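Local coordinates for concanavalin A-like lectin protein kinase family protein (Theobroma cacao, PDB 6CTH) that probably transfers phosphate from ATP to protein substrates as a plant kinase domain, and here holds an indolinone inhibitor and a magnesium ion, at residues G266-H271 / L276-R281; S212-I217 / V230-E235; D121-L126 / Q282-L287; E113-I118 / I245-L250. All blocks are in the same frame, centred on the assembly; numbering follows the deposited sequence. Where two conformers were deposited one is given.

Contact 1: G266-H271 / L276-R281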
loop_
_atom_site.group_PDB
_atom_site.type_symbol
_atom_site.label_atom_id
_atom_site.label_comp_id
_atom_site.label_asym_id
_atom_site.label_seq_id
_atom_site.Cartn_x
_atom_site.Cartn_y
_atom_site.Cartn_z
ATOM N N GLY A 266 -7.684 9.241 -8.941
ATOM C CA GLY A 266 -6.485 8.471 -9.260
ATOM C C GLY A 266 -5.560 9.138 -10.266
ATOM O O GLY A 266 -4.346 9.196 -10.086
ATOM N N LEU A 267 -6.140 9.649 -11.360
ATOM C CA LEU A 267 -5.320 10.324 -12.383
ATOM C C LEU A 267 -4.696 11.608 -11.858
ATOM O O LEU A 267 -3.566 11.926 -12.152
ATOM C CB LEU A 267 -6.193 10.585 -13.642
ATOM C CG LEU A 267 -6.756 9.349 -14.351
ATOM C CD1 LEU A 267 -7.734 9.801 -15.415
ATOM C CD2 LEU A 267 -5.606 8.538 -14.921
ATOM N N TRP A 268 -5.472 12.397 -11.128
ATOM C CA TRP A 268 -4.989 13.634 -10.498
ATOM C C TRP A 268 -3.774 13.379 -9.630
ATOM O O TRP A 268 -2.795 14.114 -9.681
ATOM C CB TRP A 268 -6.135 14.203 -9.681
ATOM C CG TRP A 268 -6.057 15.568 -9.124
ATOM C CD1 TRP A 268 -5.341 16.636 -9.602
ATOM C CD2 TRP A 268 -6.843 16.071 -8.029
ATOM N NE1 TRP A 268 -5.608 17.766 -8.832
ATOM C CE2 TRP A 268 -6.532 17.446 -7.877
ATOM C CE3 TRP A 268 -7.772 15.490 -7.157
ATOM C CZ2 TRP A 268 -7.111 18.256 -6.879
ATOM C CZ3 TRP A 268 -8.349 16.309 -6.146
ATOM C CH2 TRP A 268 -8.037 17.681 -6.063
ATOM N N CYS A 269 -3.862 12.312 -8.841
ATOM C CA CYS A 269 -2.809 11.882 -7.933
ATOM C C CYS A 269 -1.623 11.388 -8.733
ATOM O O CYS A 269 -0.498 11.665 -8.382
ATOM C CB CYS A 269 -3.313 10.786 -6.987
ATOM S SG CYS A 269 -4.419 11.458 -5.720
ATOM N N ALA A 270 -1.900 10.721 -9.855
ATOM C CA ALA A 270 -0.852 10.185 -10.699
ATOM C C ALA A 270 -0.366 11.135 -11.778
ATOM O O ALA A 270 0.260 10.699 -12.767
ATOM C CB ALA A 270 -1.298 8.847 -11.287
ATOM N N HIS A 271 -0.573 12.429 -11.597
ATOM C CA HIS A 271 -0.132 13.388 -12.596
ATOM C C HIS A 271 1.379 13.333 -12.767
ATOM O O HIS A 271 2.101 13.338 -11.780
ATOM C CB HIS A 271 -0.499 14.791 -12.117
ATOM C CG HIS A 271 -1.136 15.644 -13.164
ATOM N ND1 HIS A 271 -0.465 16.065 -14.291
ATOM C CD2 HIS A 271 -2.381 16.163 -13.251
ATOM C CE1 HIS A 271 -1.273 16.800 -15.031
ATOM N NE2 HIS A 271 -2.442 16.874 -14.423
ATOM N N LEU A 276 1.148 19.498 -9.816
ATOM C CA LEU A 276 -0.280 19.468 -10.097
ATOM C C LEU A 276 -1.023 18.432 -9.308
ATOM O O LEU A 276 -2.242 18.283 -9.476
ATOM C CB LEU A 276 -0.480 19.197 -11.603
ATOM C CG LEU A 276 0.169 20.191 -12.585
ATOM C CD1 LEU A 276 -0.291 19.899 -14.030
ATOM C CD2 LEU A 276 -0.189 21.630 -12.245
ATOM N N ARG A 277 -0.317 17.659 -8.459
ATOM C CA ARG A 277 -0.976 16.666 -7.647
ATOM C C ARG A 277 -1.597 17.313 -6.423
ATOM O O ARG A 277 -1.062 18.306 -5.900
ATOM C CB ARG A 277 0.019 15.575 -7.195
ATOM C CG ARG A 277 0.630 14.789 -8.367
ATOM C CD ARG A 277 1.656 13.772 -7.935
ATOM N NE ARG A 277 2.513 13.432 -9.066
ATOM C CZ ARG A 277 3.819 13.264 -8.997
ATOM N NH1 ARG A 277 4.448 13.240 -7.835
ATOM N NH2 ARG A 277 4.492 13.101 -10.101
ATOM N N PRO A 278 -2.727 16.759 -5.954
ATOM C CA PRO A 278 -3.386 17.269 -4.769
ATOM C C PRO A 278 -2.674 16.884 -3.487
ATOM O O PRO A 278 -1.872 15.956 -3.489
ATOM C CB PRO A 278 -4.729 16.555 -4.797
ATOM C CG PRO A 278 -4.422 15.222 -5.449
ATOM C CD PRO A 278 -3.405 15.567 -6.480
ATOM N N SER A 279 -3.024 17.568 -2.398
ATOM C CA SER A 279 -2.751 17.065 -1.085
ATOM C C SER A 279 -3.705 15.924 -0.766
ATOM O O SER A 279 -4.810 15.822 -1.307
ATOM C CB SER A 279 -2.900 18.139 -0.012
ATOM O OG SER A 279 -4.252 18.548 0.134
ATOM N N ILE A 280 -3.315 15.059 0.181
ATOM C CA ILE A 280 -4.194 13.953 0.507
ATOM C C ILE A 280 -5.501 14.483 1.171
ATOM O O ILE A 280 -6.547 13.876 1.028
ATOM C CB ILE A 280 -3.493 12.862 1.348
ATOM C CG1 ILE A 280 -4.331 11.586 1.393
ATOM C CG2 ILE A 280 -3.131 13.373 2.724
ATOM C CD1 ILE A 280 -4.415 10.867 0.085
ATOM N N ARG A 281 -5.434 15.586 1.894
ATOM C CA ARG A 281 -6.660 16.164 2.440
ATOM C C ARG A 281 -7.646 16.584 1.330
ATOM O O ARG A 281 -8.851 16.342 1.445
ATOM C CB ARG A 281 -6.343 17.323 3.391
ATOM C CG ARG A 281 -7.563 17.809 4.132
ATOM C CD ARG A 281 -7.233 18.906 5.143
ATOM N NE ARG A 281 -6.166 18.609 6.110
ATOM C CZ ARG A 281 -6.336 18.007 7.259
ATOM N NH1 ARG A 281 -7.499 17.503 7.557
ATOM N NH2 ARG A 281 -5.304 17.834 8.035
#
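Arg-277 grips the backbone oxygen of His-271 side-on with two nitrogens. NE lies 2.7 Å from His-271 O and NH2 lies 2.9 Å from that same O. The oxygen sits in the guanidinium plane, so both N-H groups reach it at the edge, although neither bond is straight. The side chain is extended from CG to NE. It runs past the end of helix 256-269, where Arg-277 CD comes within 3.0 Å of Cys-269 O. The remaining terminal nitrogen, NH1, forms a salt bridge with Glu-187. That carboxylate and the carbonyl together probably fix the rotation of the guanidinium group.

The packing lies beside this grip. Leu-276 lies over one face of the His-271 ring. Its CB stands above the ring centre, and its CD1 comes 3.4 Å from His-271 CE1. Pro-278 covers one face of the Trp-268 indole. Its CB is 3.5 Å from the centroid of the six-membered ring and only 8° off the normal, a CH-pi contact. Trp-268 has CG anti to the backbone N (chi1 -169°), which brings the indole beneath the proline. Pro-278 CG also touches Cys-269 SG at 3.8 Å.

Next in sequence, Ser-279 is the N-cap of helix 280-287, and Gln-282 OE1 bonds back to its N in a capping box. The turn thus joins helices 256-269 and 280-287 of the kinase C-lobe. Its pairing of Arg-277 with Glu-187, the glutamate of the Ala-Pro-Glu motif, is the characteristic buried ion pair of the protein kinase fold.

Contact 2: S212-I217 / V230-E235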
loop_
_atom_site.group_PDB
_atom_site.type_symbol
_atom_site.label_atom_id
_atom_site.label_comp_id
_atom_site.label_asym_id
_atom_site.label_seq_id
_atom_site.Cartn_x
_atom_site.Cartn_y
_atom_site.Cartn_z
ATOM N N SER A 212 -9.879 -0.995 -11.167
ATOM C CA SER A 212 -9.753 -1.750 -12.434
ATOM C C SER A 212 -9.473 -3.242 -12.240
ATOM O O SER A 212 -9.664 -4.056 -13.179
ATOM C CB SER A 212 -8.653 -1.093 -13.287
ATOM O OG SER A 212 -7.346 -1.385 -12.777
ATOM N N GLY A 213 -8.994 -3.628 -11.057
ATOM C CA GLY A 213 -8.496 -4.966 -10.822
ATOM C C GLY A 213 -7.292 -5.347 -11.652
ATOM O O GLY A 213 -7.073 -6.532 -11.891
ATOM N N ARG A 214 -6.513 -4.364 -12.106
ATOM C CA ARG A 214 -5.360 -4.573 -12.976
ATOM C C ARG A 214 -4.125 -4.013 -12.297
ATOM O O ARG A 214 -4.181 -2.898 -11.744
ATOM C CB ARG A 214 -5.531 -3.832 -14.295
ATOM C CG ARG A 214 -6.646 -4.413 -15.146
ATOM C CD ARG A 214 -6.876 -3.580 -16.389
ATOM N NE ARG A 214 -8.083 -3.987 -17.119
ATOM C CZ ARG A 214 -8.170 -5.011 -17.981
ATOM N NH1 ARG A 214 -7.123 -5.796 -18.232
ATOM N NH2 ARG A 214 -9.345 -5.256 -18.584
ATOM N N ARG A 215 -3.037 -4.799 -12.332
ATOM C CA ARG A 215 -1.788 -4.376 -11.773
ATOM C C ARG A 215 -1.125 -3.296 -12.640
ATOM O O ARG A 215 -1.137 -3.374 -13.898
ATOM C CB ARG A 215 -0.869 -5.604 -11.599
ATOM C CG ARG A 215 0.335 -5.335 -10.719
ATOM C CD ARG A 215 1.257 -6.544 -10.633
ATOM N NE ARG A 215 0.638 -7.734 -10.084
ATOM C CZ ARG A 215 0.565 -8.059 -8.795
ATOM N NH1 ARG A 215 1.011 -7.244 -7.850
ATOM N NH2 ARG A 215 0.026 -9.233 -8.443
ATOM N N SER A 216 -0.510 -2.312 -11.979
ATOM C CA SER A 216 0.167 -1.201 -12.643
ATOM C C SER A 216 1.130 -1.663 -13.748
ATOM O O SER A 216 1.079 -1.102 -14.846
ATOM C CB SER A 216 1.007 -0.390 -11.652
ATOM O OG SER A 216 1.607 0.702 -12.324
ATOM N N ILE A 217 2.012 -2.576 -13.380
ATOM C CA ILE A 217 3.141 -3.044 -14.241
ATOM C C ILE A 217 2.739 -4.177 -15.195
ATOM O O ILE A 217 3.578 -4.572 -16.010
ATOM C CB ILE A 217 4.344 -3.620 -13.431
ATOM C CG1 ILE A 217 3.925 -4.772 -12.519
ATOM C CG2 ILE A 217 5.039 -2.558 -12.576
ATOM C CD1 ILE A 217 5.068 -5.671 -12.049
ATOM N N VAL A 230 -1.671 3.346 -15.927
ATOM C CA VAL A 230 -2.034 4.736 -15.841
ATOM C C VAL A 230 -2.299 5.351 -17.245
ATOM O O VAL A 230 -3.296 6.042 -17.411
ATOM C CB VAL A 230 -0.999 5.551 -15.017
ATOM C CG1 VAL A 230 -1.186 7.042 -15.124
ATOM C CG2 VAL A 230 -1.057 5.125 -13.530
ATOM N N PRO A 231 -1.424 5.100 -18.219
ATOM C CA PRO A 231 -1.714 5.676 -19.572
ATOM C C PRO A 231 -3.011 5.168 -20.168
ATOM O O PRO A 231 -3.719 5.950 -20.798
ATOM C CB PRO A 231 -0.542 5.220 -20.430
ATOM C CG PRO A 231 0.546 4.900 -19.495
ATOM C CD PRO A 231 -0.087 4.506 -18.177
ATOM N N TRP A 232 -3.343 3.900 -19.960
ATOM C CA TRP A 232 -4.602 3.360 -20.463
ATOM C C TRP A 232 -5.795 3.971 -19.766
ATOM O O TRP A 232 -6.775 4.289 -20.397
ATOM C CB TRP A 232 -4.621 1.836 -20.318
ATOM C CG TRP A 232 -5.895 1.187 -20.672
ATOM C CD1 TRP A 232 -6.319 0.835 -21.932
ATOM C CD2 TRP A 232 -6.917 0.747 -19.771
ATOM N NE1 TRP A 232 -7.551 0.206 -21.859
ATOM C CE2 TRP A 232 -7.934 0.136 -20.548
ATOM C CE3 TRP A 232 -7.070 0.794 -18.389
ATOM C CZ2 TRP A 232 -9.090 -0.415 -19.978
ATOM C CZ3 TRP A 232 -8.235 0.248 -17.817
ATOM C CH2 TRP A 232 -9.227 -0.346 -18.622
ATOM N N VAL A 233 -5.713 4.173 -18.433
ATOM C CA VAL A 233 -6.797 4.866 -17.730
ATOM C C VAL A 233 -6.932 6.301 -18.231
ATOM O O VAL A 233 -8.060 6.782 -18.492
ATOM C CB VAL A 233 -6.656 4.796 -16.172
ATOM C CG1 VAL A 233 -7.781 5.566 -15.499
ATOM C CG2 VAL A 233 -6.702 3.355 -15.705
ATOM N N TRP A 234 -5.809 6.989 -18.437
ATOM C CA TRP A 234 -5.878 8.378 -18.866
ATOM C C TRP A 234 -6.505 8.454 -20.293
ATOM O O TRP A 234 -7.387 9.287 -20.541
ATOM C CB TRP A 234 -4.499 9.065 -18.789
ATOM C CG TRP A 234 -4.627 10.481 -18.458
ATOM C CD1 TRP A 234 -5.406 11.411 -19.119
ATOM C CD2 TRP A 234 -3.971 11.196 -17.408
ATOM N NE1 TRP A 234 -5.308 12.634 -18.494
ATOM C CE2 TRP A 234 -4.441 12.533 -17.448
ATOM C CE3 TRP A 234 -3.056 10.848 -16.430
ATOM C CZ2 TRP A 234 -3.997 13.534 -16.545
ATOM C CZ3 TRP A 234 -2.646 11.852 -15.491
ATOM C CH2 TRP A 234 -3.111 13.161 -15.576
ATOM N N GLU A 235 -6.098 7.550 -21.171
ATOM C CA GLU A 235 -6.645 7.513 -22.516
ATOM C C GLU A 235 -8.136 7.210 -22.443
ATOM O O GLU A 235 -8.922 7.813 -23.147
ATOM C CB GLU A 235 -5.918 6.471 -23.365
ATOM C CG GLU A 235 -6.228 6.524 -24.850
ATOM C CD GLU A 235 -5.757 5.281 -25.583
ATOM O OE1 GLU A 235 -6.430 4.236 -25.487
ATOM O OE2 GLU A 235 -4.715 5.352 -26.253
HETATM O O HOH W 1 0.770 2.441 -14.526
#
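Arg-214 meets Trp-232 obliquely, NE to CH2, just after the chain leaves helix 196-212. The segment starts at Ser-212, whose OG accepts from Arg-214 N at 3.2 Å. This is an ST turn, and the same OG also bonds to Leu-208 O. Gly-213 then leaves the helix with positive phi (63°).

Arg-214 follows. Its side chain is extended from CG to NE and crosses that of Trp-232 at about a right angle. NE comes 4.1 Å from Trp-232 CH2. The guanidinium and ring planes are 62° apart, so the two groups are not stacked. CZ is 5.3 Å from the centroid of the six-membered ring, at most a weak cation-pi attraction. The firmer polar tie of the arginine is from NH1 to Pro-219 O.

This loop connects helix 196-212 to helix 229-238, the alphaF and alphaG helices of the kinase C-lobe. Farther along, Ser-216 reaches the start of helix 229-238 through a water. The water donates to Ser-216 OG at 2.9 Å and accepts from Val-230 N at 3.0 Å. Ser-216 OG is also bonded to Gly-182 O, and Ser-216 N to Glu-209 OE2.

Contact 3: D121-L126 / Q282-L287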
loop_
_atom_site.group_PDB
_atom_site.type_symbol
_atom_site.label_atom_id
_atom_site.label_comp_id
_atom_site.label_asym_id
_atom_site.label_seq_id
_atom_site.Cartn_x
_atom_site.Cartn_y
_atom_site.Cartn_z
ATOM N N ASP A 121 -9.875 4.468 3.450
ATOM C CA ASP A 121 -9.034 3.967 4.571
ATOM C C ASP A 121 -7.577 4.287 4.306
ATOM O O ASP A 121 -6.882 4.808 5.154
ATOM C CB ASP A 121 -9.127 2.439 4.801
ATOM C CG ASP A 121 -10.435 1.961 5.457
ATOM O OD1 ASP A 121 -11.202 2.790 5.996
ATOM O OD2 ASP A 121 -10.662 0.715 5.460
ATOM N N LEU A 122 -7.119 3.978 3.088
ATOM C CA LEU A 122 -5.755 4.284 2.696
ATOM C C LEU A 122 -5.523 5.795 2.721
ATOM O O LEU A 122 -4.449 6.229 3.195
ATOM C CB LEU A 122 -5.441 3.696 1.289
ATOM C CG LEU A 122 -4.050 4.005 0.757
ATOM C CD1 LEU A 122 -2.983 3.432 1.615
ATOM C CD2 LEU A 122 -3.977 3.434 -0.666
ATOM N N ALA A 123 -6.497 6.589 2.265
ATOM C CA ALA A 123 -6.345 8.056 2.249
ATOM C C ALA A 123 -6.202 8.599 3.687
ATOM O O ALA A 123 -5.352 9.449 3.946
ATOM C CB ALA A 123 -7.484 8.736 1.539
ATOM N N SER A 124 -7.000 8.032 4.574
ATOM C CA SER A 124 -6.944 8.372 6.038
ATOM C C SER A 124 -5.584 8.072 6.616
ATOM O O SER A 124 -5.014 8.878 7.359
ATOM C CB SER A 124 -8.057 7.660 6.805
ATOM O OG SER A 124 -9.305 8.281 6.472
ATOM N N ALA A 125 -5.038 6.894 6.281
ATOM C CA ALA A 125 -3.673 6.562 6.707
ATOM C C ALA A 125 -2.649 7.592 6.244
ATOM O O ALA A 125 -1.801 8.010 7.006
ATOM C CB ALA A 125 -3.294 5.165 6.222
ATOM N N LEU A 126 -2.714 7.943 4.971
ATOM C CA LEU A 126 -1.788 8.888 4.392
ATOM C C LEU A 126 -1.915 10.274 5.021
ATOM O O LEU A 126 -0.937 10.958 5.212
ATOM C CB LEU A 126 -1.979 8.949 2.885
ATOM C CG LEU A 126 -0.765 9.365 2.077
ATOM C CD1 LEU A 126 0.501 8.724 2.605
ATOM C CD2 LEU A 126 -0.962 9.029 0.607
ATOM N N GLN A 282 -7.140 17.136 0.232
ATOM C CA GLN A 282 -7.993 17.509 -0.905
ATOM C C GLN A 282 -8.600 16.299 -1.553
ATOM O O GLN A 282 -9.751 16.333 -1.979
ATOM C CB GLN A 282 -7.220 18.310 -1.938
ATOM C CG GLN A 282 -6.802 19.709 -1.494
ATOM C CD GLN A 282 -5.851 20.386 -2.471
ATOM O OE1 GLN A 282 -4.908 19.789 -3.013
ATOM N NE2 GLN A 282 -6.122 21.662 -2.731
ATOM N N VAL A 283 -7.806 15.211 -1.657
ATOM C CA VAL A 283 -8.299 13.949 -2.167
ATOM C C VAL A 283 -9.474 13.445 -1.354
ATOM O O VAL A 283 -10.481 13.048 -1.918
ATOM C CB VAL A 283 -7.152 12.873 -2.146
ATOM C CG1 VAL A 283 -7.685 11.460 -2.327
ATOM C CG2 VAL A 283 -6.115 13.211 -3.216
ATOM N N ILE A 284 -9.353 13.475 -0.025
ATOM C CA ILE A 284 -10.415 12.960 0.817
ATOM C C ILE A 284 -11.704 13.778 0.643
ATOM O O ILE A 284 -12.793 13.178 0.576
ATOM C CB ILE A 284 -10.004 12.903 2.305
ATOM C CG1 ILE A 284 -8.906 11.864 2.504
ATOM C CG2 ILE A 284 -11.194 12.603 3.231
ATOM C CD1 ILE A 284 -8.104 12.011 3.775
ATOM N N GLN A 285 -11.567 15.097 0.529
ATOM C CA GLN A 285 -12.714 15.987 0.298
ATOM C C GLN A 285 -13.437 15.584 -1.015
ATOM O O GLN A 285 -14.669 15.481 -1.049
ATOM C CB GLN A 285 -12.272 17.474 0.195
ATOM C CG GLN A 285 -11.635 18.122 1.418
ATOM C CD GLN A 285 -10.834 19.435 1.060
ATOM O OE1 GLN A 285 -9.873 19.828 1.745
ATOM N NE2 GLN A 285 -11.257 20.120 -0.036
ATOM N N VAL A 286 -12.669 15.325 -2.083
ATOM C CA VAL A 286 -13.250 14.958 -3.377
ATOM C C VAL A 286 -13.933 13.588 -3.336
ATOM O O VAL A 286 -15.038 13.423 -3.885
ATOM C CB VAL A 286 -12.217 15.047 -4.503
ATOM C CG1 VAL A 286 -12.777 14.528 -5.823
ATOM C CG2 VAL A 286 -11.746 16.482 -4.653
ATOM N N LEU A 287 -13.266 12.593 -2.735
ATOM C CA LEU A 287 -13.854 11.269 -2.550
ATOM C C LEU A 287 -15.181 11.277 -1.779
ATOM O O LEU A 287 -16.050 10.407 -2.037
ATOM C CB LEU A 287 -12.860 10.308 -1.819
ATOM C CG LEU A 287 -11.677 9.912 -2.713
ATOM C CD1 LEU A 287 -10.653 9.180 -1.880
ATOM C CD2 LEU A 287 -12.034 9.122 -3.986
#
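Ala-123 and Ile-284 make the apolar contact. Their CA atoms are 6.5 Å apart, a short spacing that the small alanine side chain permits. Both side chains start out toward the other helix, and Ala-123 CB meets Ile-284 CG1 at 3.6 Å. The isoleucine has CG1 beside its backbone N (chi1 -67°), which puts the longer branch against the alanine.

A second set of contacts is between side chain and backbone. Ile-284 CD1 passes alongside the methyl group and lies 3.8 Å from Ala-123 O. It also comes 4.2 Å from Ser-124 N. The end of the isoleucine therefore rests on the peptide linking Ala-123 to Ser-124.

No hydrogen bond joins the two segments. Ser-124 bonds through OG to Lys-120 O, one turn back in its own helix.

The contact sets helix 280-287 against helix 112-132, the alphaI and alphaE helices of the kinase C-lobe. Phe-203 of helix 196-212 touches both Ala-123 and Val-283, so a third helix borders the pair. Val-283 and Val-286 also pack against Val-265 of helix 256-269.

Contact 4: E113-I118 / I245-L250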
loop_
_atom_site.group_PDB
_atom_site.type_symbol
_atom_site.label_atom_id
_atom_site.label_comp_id
_atom_site.label_asym_id
_atom_site.label_seq_id
_atom_site.Cartn_x
_atom_site.Cartn_y
_atom_site.Cartn_z
ATOM N N GLU A 113 -18.538 -1.432 -2.915
ATOM C CA GLU A 113 -18.648 -0.693 -1.665
ATOM C C GLU A 113 -17.387 -0.904 -0.776
ATOM O O GLU A 113 -16.847 0.047 -0.198
ATOM C CB GLU A 113 -19.946 -1.065 -0.914
ATOM N N VAL A 114 -16.905 -2.131 -0.712
ATOM C CA VAL A 114 -15.682 -2.421 0.030
ATOM C C VAL A 114 -14.460 -1.739 -0.600
ATOM O O VAL A 114 -13.665 -1.157 0.119
ATOM C CB VAL A 114 -15.488 -3.934 0.224
ATOM C CG1 VAL A 114 -14.074 -4.251 0.698
ATOM C CG2 VAL A 114 -16.529 -4.484 1.196
ATOM N N ARG A 115 -14.350 -1.739 -1.923
ATOM C CA ARG A 115 -13.210 -1.102 -2.575
ATOM C C ARG A 115 -13.111 0.407 -2.334
ATOM O O ARG A 115 -12.034 0.930 -2.086
ATOM C CB ARG A 115 -13.262 -1.353 -4.081
ATOM C CG ARG A 115 -12.968 -2.782 -4.486
ATOM C CD ARG A 115 -13.106 -2.965 -5.987
ATOM N NE ARG A 115 -13.389 -4.350 -6.335
ATOM C CZ ARG A 115 -12.838 -4.994 -7.356
ATOM N NH1 ARG A 115 -11.969 -4.382 -8.142
ATOM N NH2 ARG A 115 -13.161 -6.255 -7.589
ATOM N N TYR A 116 -14.245 1.092 -2.402
ATOM C CA TYR A 116 -14.306 2.549 -2.219
ATOM C C TYR A 116 -13.945 2.843 -0.751
ATOM O O TYR A 116 -13.246 3.807 -0.489
ATOM C CB TYR A 116 -15.668 3.101 -2.570
ATOM C CG TYR A 116 -15.694 4.577 -2.953
ATOM C CD1 TYR A 116 -15.039 5.033 -4.084
ATOM C CD2 TYR A 116 -16.406 5.497 -2.215
ATOM C CE1 TYR A 116 -15.059 6.362 -4.440
ATOM C CE2 TYR A 116 -16.435 6.856 -2.554
ATOM C CZ TYR A 116 -15.752 7.271 -3.664
ATOM O OH TYR A 116 -15.809 8.575 -4.053
ATOM N N ARG A 117 -14.393 1.988 0.161
ATOM C CA ARG A 117 -14.065 2.130 1.576
ATOM C C ARG A 117 -12.562 1.958 1.804
ATOM O O ARG A 117 -11.952 2.699 2.560
ATOM C CB ARG A 117 -14.845 1.114 2.403
ATOM C CG ARG A 117 -15.014 1.502 3.860
ATOM C CD ARG A 117 -14.936 0.285 4.764
ATOM N NE ARG A 117 -16.113 -0.565 4.641
ATOM C CZ ARG A 117 -16.079 -1.893 4.657
ATOM N NH1 ARG A 117 -17.201 -2.585 4.542
ATOM N NH2 ARG A 117 -14.925 -2.526 4.786
ATOM N N ILE A 118 -11.970 0.974 1.131
ATOM C CA ILE A 118 -10.550 0.721 1.233
ATOM C C ILE A 118 -9.741 1.929 0.769
ATOM O O ILE A 118 -8.750 2.290 1.400
ATOM C CB ILE A 118 -10.144 -0.569 0.465
ATOM C CG1 ILE A 118 -10.636 -1.825 1.236
ATOM C CG2 ILE A 118 -8.633 -0.635 0.246
ATOM C CD1 ILE A 118 -10.619 -3.120 0.458
ATOM N N ILE A 245 -13.178 1.260 -17.543
ATOM C CA ILE A 245 -12.137 1.085 -16.545
ATOM C C ILE A 245 -12.450 0.052 -15.463
ATOM O O ILE A 245 -11.575 -0.656 -14.995
ATOM C CB ILE A 245 -11.815 2.419 -15.860
ATOM C CG1 ILE A 245 -11.448 3.464 -16.902
ATOM C CG2 ILE A 245 -10.690 2.244 -14.857
ATOM C CD1 ILE A 245 -10.224 3.102 -17.699
ATOM N N ALA A 246 -13.709 -0.007 -15.065
ATOM C CA ALA A 246 -14.146 -0.833 -13.949
ATOM C C ALA A 246 -13.799 -2.291 -14.111
ATOM O O ALA A 246 -13.865 -2.849 -15.224
ATOM C CB ALA A 246 -15.629 -0.681 -13.725
ATOM N N ASP A 247 -13.363 -2.882 -13.008
ATOM C CA ASP A 247 -13.058 -4.303 -12.935
ATOM C C ASP A 247 -14.194 -5.115 -13.583
ATOM O O ASP A 247 -15.356 -5.019 -13.153
ATOM C CB ASP A 247 -12.878 -4.703 -11.462
ATOM C CG ASP A 247 -12.291 -6.084 -11.287
ATOM O OD1 ASP A 247 -12.422 -6.964 -12.213
ATOM O OD2 ASP A 247 -11.675 -6.305 -10.215
ATOM N N ARG A 248 -13.848 -5.876 -14.624
ATOM C CA ARG A 248 -14.790 -6.730 -15.352
ATOM C C ARG A 248 -15.571 -7.642 -14.391
ATOM O O ARG A 248 -16.771 -7.827 -14.579
ATOM C CB ARG A 248 -14.068 -7.536 -16.473
ATOM N N LYS A 249 -14.914 -8.108 -13.345
ATOM C CA LYS A 249 -15.506 -9.033 -12.394
ATOM C C LYS A 249 -16.694 -8.480 -11.625
ATOM O O LYS A 249 -17.470 -9.226 -11.053
ATOM C CB LYS A 249 -14.435 -9.589 -11.468
ATOM C CG LYS A 249 -13.592 -10.656 -12.139
ATOM C CD LYS A 249 -12.165 -10.638 -11.647
ATOM C CE LYS A 249 -11.475 -11.957 -11.943
ATOM N NZ LYS A 249 -11.695 -12.410 -13.343
ATOM N N LEU A 250 -16.796 -7.167 -11.565
ATOM C CA LEU A 250 -17.903 -6.529 -10.880
ATOM C C LEU A 250 -19.199 -6.559 -11.669
ATOM O O LEU A 250 -20.257 -6.330 -11.083
ATOM C CB LEU A 250 -17.550 -5.082 -10.545
ATOM C CG LEU A 250 -16.520 -4.950 -9.416
ATOM C CD1 LEU A 250 -15.930 -3.554 -9.426
ATOM C CD2 LEU A 250 -17.138 -5.244 -8.068
#
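Arg-115 and Asp-247 keep their CA atoms 10.8 Å apart, so helix 112-132 and the loop at 245-250 meet through side chains. The contact is a buried salt bridge in the kinase C-lobe, between the alphaE helix and the loop that leads from helix 229-238 to helix 256-269.

Arg-115 is extended from CG to NE and spans the gap. It grips Asp-247 end-on, with both terminal nitrogens on one oxygen. Asp-247 OD2 receives Arg-115 NH1 on its anti lone pair, at 2.8 Å. NH2 is 3.0 Å from the same OD2 and approaches from above the carboxylate plane. The two planes are 73° apart, so this is not the flat, paired form of an arginine-carboxylate bridge.

The guanidinium has further partners: NE bonds to Leu-110 O, and NH1 also bonds to Ile-210 O near the end of helix 196-212. These bonds probably hold its rotation.

Asp-247 has its own brace. OD1 accepts from Lys-249 N at 3.0 Å, an Asx turn that positions the carboxylate at the start of the 3-10 segment 248-250. Leu-250 comes from the opposite direction to Arg-115 and sets its CD1 over one guanidinium face, 4.0 Å from Arg-115 CZ.

All four contacts lie in the helical C-lobe of the kinase domain. Contacts 3 and 4 both start from helix 112-132, with centres about 17 Å apart, and the Tyr-116 hydroxyl probably bonds to Leu-287 O between them. Contacts 1 and 3 share helix 280-287; their centres are about 11 Å apart. Contact 2 touches contact 4 where Trp-232 packs on Ile-245, and contact 1 where Trp-234 and Val-233 meet Leu-267. Along the chain, contact 2 closes before contact 1 opens, both fall between the segments of contact 3, and contacts 3 and 4 interleave. Contacts 3 and 4 thus tie helix 280-287 and the loop before helix 256-269 to helix 112-132.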